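Local coordinates for uncharacterized protein (Bacteroides caccae, PDB 4L7A) that is of unknown function but probably acts as a zinc-dependent peptidase of the HEXXH type, at residues K140-H143 against H144-H148; A147-L150 against H151-N155. One frame throughout, in Å; residues are numbered along the deposited sequence.

Both contacts lie on helix 131-153 and show how one helix changes its chemistry along its length. Contact 1 is mostly buried, near the centre of the chain, where helices 59-81 and 195-208 and strand 107-112 press on it; it carries the HEXXH sequence. Contact 2 follows on the next turns, sharing Ala147 and His148, and is only partly buried, with helix 211-244 covering Leu150 while Gln152 and the lysines reach the surface. In each, an aromatic ring lies over the carbonyl oxygen of the residue four before it. Contact 1 has apolar packing and two of its histidines, His143 and His144, bonded to protein side chains, whereas contact 2 has a water joining two histidines.

Contact 1 (K140-H143 against H144-H148); sequences KVMH and HEFAH
Phe146 and Met142, one helical turn apart, meet through a ring, a carbonyl and an apolar chain. With CG anti to its own carbonyl carbon (chi1 -50°), Phe146 leans back over the preceding turn, and Met142 O stands 3.1 Å from the ring plane, over its centre. The two side chains run side by side: Met142 CB is 3.8 Å from Phe146 CZ, and the bent end of this selenomethionine brings its CE to 4.1 Å from the same CZ. Trp73 of helix 59-81 stacks on the Phe146 ring. Cutting this side chain back to an alanine is likely to strip the cover from Met142 CB and its carbonyl oxygen and to leave Trp73 without its stacking mate.

Backbone bonds of the alpha-helical kind run beneath the side chains. Phe146 N gives its hydrogen to Met142 O over 2.9 Å, so a single oxygen both accepts this bond and faces the ring. His144 N, Glu145 N and Ala147 N bond likewise to the oxygens four residues earlier, and Glu145 CG folds to 3.4 Å from Val141 O.

Polar ends find partners beyond the helix. Lys140 NZ forms a salt bridge with Glu201, whose other carboxylate oxygen bonds His144 ND1; His143 ND1 is bonded to Tyr77.

The run from His144 to His148 matches the HEXXH signature of zinc peptidases, in which the two histidines bind the metal and the glutamate activates water. The bond from His144 ND1 to Glu201 probably restrains the turn of the imidazole, so that any zinc would probably be met through NE2, as in such enzymes.

Contact 2 (A147-L150 against H151-N155); sequences AHIL and HQKKN
His151 lays its imidazole over the carbonyl oxygen of Ala147, in the last turns of the helix that carries the HEXXH run. Its CB lies 3.5 Å from His148 O. A first torsion of -55° sets CG beside the backbone N and turns the ring back, with Ala147 O 3.2 Å from CG and over the ring centre. ND1 and CD2 lie above it too, and NE2, 3.5 Å from Ala147 O, makes no hydrogen bond to it. Farther out, CE1 comes within 4.1 Å of Ala147 CB, and the ring meets Tyr156 edge-to-face. Ala147 O also accepts the hydrogen of His151 N.

On the outer side, Gln152 crosses His148 with CG over one face of the imidazole, the amide turned 40° from the ring. Lys153 runs beside Ile149 and bends at its last torsion, NZ coming 3.6 Å from Ile149 CG2 while bonding Ala88 O. The bond from Lys154 N to Leu150 O, at 2.8 Å, comes where the chain leaves helical geometry; Lys154 NZ hydrogen-bonds the backbone oxygen of Ser243 and makes a cation-pi contact with Trp244. Between the two histidines one water lies in the plane of both rings, 2.9 Å from His148 ND1 and 2.7 Å from His151 ND1.

Contact 1 (K140-H143 against H144-H148)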
# COMPACT_ATOMS: atom_id res chain seq x y z
N LYS A 140 2.32 2.21 -1.86
CA LYS A 140 1.74 2.02 -3.21
C LYS A 140 1.24 0.57 -3.40
O LYS A 140 0.09 0.31 -3.78
CB LYS A 140 2.72 2.45 -4.30
CG LYS A 140 2.53 1.82 -5.67
CD LYS A 140 1.37 2.49 -6.33
CE LYS A 140 0.93 1.74 -7.62
NZ LYS A 140 2.05 1.26 -8.46
N VAL A 141 2.14 -0.38 -3.22
CA VAL A 141 1.75 -1.80 -3.37
C VAL A 141 0.65 -2.22 -2.40
O VAL A 141 -0.25 -2.99 -2.75
CB VAL A 141 2.96 -2.73 -3.18
CG1 VAL A 141 2.54 -4.12 -3.24
CG2 VAL A 141 3.95 -2.46 -4.34
N MSE A 142 0.70 -1.72 -1.18
CA MSE A 142 -0.35 -2.02 -0.23
C MSE A 142 -1.73 -1.58 -0.70
O MSE A 142 -2.65 -2.39 -0.73
CB MSE A 142 -0.03 -1.46 1.16
CG MSE A 142 1.13 -2.23 1.83
SE MSE A 142 1.87 -1.28 3.37
CE MSE A 142 0.68 -2.09 4.69
N HIS A 143 -1.88 -0.29 -1.04
CA HIS A 143 -3.16 0.19 -1.55
C HIS A 143 -3.60 -0.57 -2.78
O HIS A 143 -4.78 -0.78 -3.01
CB HIS A 143 -3.17 1.71 -1.85
CG HIS A 143 -2.97 2.54 -0.63
ND1 HIS A 143 -3.89 2.57 0.40
CD2 HIS A 143 -1.92 3.31 -0.24
CE1 HIS A 143 -3.44 3.35 1.36
NE2 HIS A 143 -2.24 3.79 1.02
N HIS A 144 -2.65 -1.01 -3.58
CA HIS A 144 -2.99 -1.77 -4.77
C HIS A 144 -3.69 -3.08 -4.31
O HIS A 144 -4.73 -3.43 -4.80
CB HIS A 144 -1.76 -2.06 -5.64
CG HIS A 144 -2.00 -3.06 -6.74
ND1 HIS A 144 -1.74 -2.78 -8.07
CD2 HIS A 144 -2.42 -4.34 -6.71
CE1 HIS A 144 -2.01 -3.85 -8.80
NE2 HIS A 144 -2.40 -4.83 -7.99
N GLU A 145 -3.08 -3.79 -3.39
CA GLU A 145 -3.62 -5.09 -2.90
C GLU A 145 -4.92 -4.93 -2.15
O GLU A 145 -5.81 -5.78 -2.30
CB GLU A 145 -2.61 -5.76 -2.01
CG GLU A 145 -1.33 -6.18 -2.78
CD GLU A 145 -1.59 -7.32 -3.75
OE1 GLU A 145 -2.37 -8.26 -3.39
OE2 GLU A 145 -1.08 -7.27 -4.88
N PHE A 146 -5.06 -3.85 -1.38
CA PHE A 146 -6.32 -3.60 -0.71
C PHE A 146 -7.44 -3.36 -1.72
O PHE A 146 -8.52 -3.92 -1.59
CB PHE A 146 -6.24 -2.51 0.32
CG PHE A 146 -5.11 -2.67 1.29
CD1 PHE A 146 -4.58 -3.91 1.59
CD2 PHE A 146 -4.55 -1.57 1.90
CE1 PHE A 146 -3.50 -4.03 2.47
CE2 PHE A 146 -3.51 -1.69 2.80
CZ PHE A 146 -2.98 -2.91 3.07
N ALA A 147 -7.13 -2.62 -2.77
CA ALA A 147 -8.09 -2.39 -3.79
C ALA A 147 -8.51 -3.67 -4.45
O ALA A 147 -9.70 -3.88 -4.71
CB ALA A 147 -7.54 -1.40 -4.84
N HIS A 148 -7.57 -4.54 -4.73
CA HIS A 148 -7.89 -5.81 -5.28
C HIS A 148 -8.88 -6.68 -4.42
O HIS A 148 -9.78 -7.31 -4.94
CB HIS A 148 -6.61 -6.53 -5.53
CG HIS A 148 -6.82 -7.82 -6.20
ND1 HIS A 148 -7.28 -7.89 -7.50
CD2 HIS A 148 -6.72 -9.09 -5.75
CE1 HIS A 148 -7.43 -9.17 -7.83
NE2 HIS A 148 -7.09 -9.91 -6.79

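Contact 2 (A147-L150 against H151-N155)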
# COMPACT_ATOMS: atom_id res chain seq x y z
N ALA A 147 -7.13 -2.62 -2.77
CA ALA A 147 -8.09 -2.39 -3.79
C ALA A 147 -8.51 -3.67 -4.45
O ALA A 147 -9.70 -3.88 -4.71
CB ALA A 147 -7.54 -1.40 -4.84
N HIS A 148 -7.57 -4.54 -4.73
CA HIS A 148 -7.89 -5.81 -5.28
C HIS A 148 -8.88 -6.68 -4.42
O HIS A 148 -9.78 -7.31 -4.94
CB HIS A 148 -6.61 -6.53 -5.53
CG HIS A 148 -6.82 -7.82 -6.20
ND1 HIS A 148 -7.28 -7.89 -7.50
CD2 HIS A 148 -6.72 -9.09 -5.75
CE1 HIS A 148 -7.43 -9.17 -7.83
NE2 HIS A 148 -7.09 -9.91 -6.79
N ILE A 149 -8.72 -6.66 -3.10
CA ILE A 149 -9.66 -7.33 -2.17
C ILE A 149 -11.03 -6.68 -2.28
O ILE A 149 -12.06 -7.37 -2.28
CB ILE A 149 -9.14 -7.29 -0.72
CG1 ILE A 149 -7.89 -8.18 -0.57
CG2 ILE A 149 -10.20 -7.76 0.28
CD1 ILE A 149 -7.13 -7.96 0.79
N LEU A 150 -11.07 -5.35 -2.37
CA LEU A 150 -12.36 -4.71 -2.57
C LEU A 150 -13.04 -5.25 -3.83
O LEU A 150 -14.27 -5.59 -3.83
CB LEU A 150 -12.24 -3.19 -2.66
CG LEU A 150 -11.73 -2.45 -1.43
CD1 LEU A 150 -11.46 -0.99 -1.73
CD2 LEU A 150 -12.75 -2.62 -0.25
N HIS A 151 -12.27 -5.33 -4.91
CA HIS A 151 -12.81 -5.83 -6.19
C HIS A 151 -13.31 -7.24 -6.15
O HIS A 151 -14.29 -7.52 -6.79
CB HIS A 151 -11.81 -5.68 -7.30
CG HIS A 151 -11.32 -4.28 -7.43
ND1 HIS A 151 -10.09 -3.99 -7.96
CD2 HIS A 151 -11.88 -3.10 -7.07
CE1 HIS A 151 -9.90 -2.67 -7.91
NE2 HIS A 151 -11.00 -2.11 -7.41
N GLN A 152 -12.66 -8.11 -5.38
CA GLN A 152 -13.10 -9.49 -5.18
C GLN A 152 -14.42 -9.56 -4.44
O GLN A 152 -15.30 -10.33 -4.81
CB GLN A 152 -12.05 -10.32 -4.41
CG GLN A 152 -10.76 -10.52 -5.21
CD GLN A 152 -9.65 -11.38 -4.51
OE1 GLN A 152 -9.25 -11.13 -3.36
NE2 GLN A 152 -9.15 -12.38 -5.23
N LYS A 153 -14.58 -8.72 -3.42
CA LYS A 153 -15.81 -8.72 -2.65
C LYS A 153 -16.97 -8.06 -3.37
O LYS A 153 -18.11 -8.54 -3.30
CB LYS A 153 -15.60 -8.04 -1.33
CG LYS A 153 -14.73 -8.82 -0.34
CD LYS A 153 -14.80 -8.08 0.95
CE LYS A 153 -14.35 -8.91 2.12
NZ LYS A 153 -13.00 -9.36 1.91
N LYS A 154 -16.70 -6.93 -4.04
CA LYS A 154 -17.71 -6.26 -4.86
C LYS A 154 -17.13 -5.93 -6.21
O LYS A 154 -16.32 -4.99 -6.35
CB LYS A 154 -18.24 -5.01 -4.16
CG LYS A 154 -18.97 -5.29 -2.90
CD LYS A 154 -19.51 -4.05 -2.27
CE LYS A 154 -19.93 -4.37 -0.87
NZ LYS A 154 -20.51 -3.21 -0.27
N ASN A 155 -17.53 -6.69 -7.22
CA ASN A 155 -16.92 -6.58 -8.52
C ASN A 155 -17.03 -5.18 -9.11
O ASN A 155 -18.08 -4.53 -8.96
CB ASN A 155 -17.52 -7.61 -9.46
CG ASN A 155 -17.05 -9.03 -9.11
OD1 ASN A 155 -16.16 -9.25 -8.26
ND2 ASN A 155 -17.65 -9.98 -9.74
O HOH W 1 -8.44 -5.76 -9.10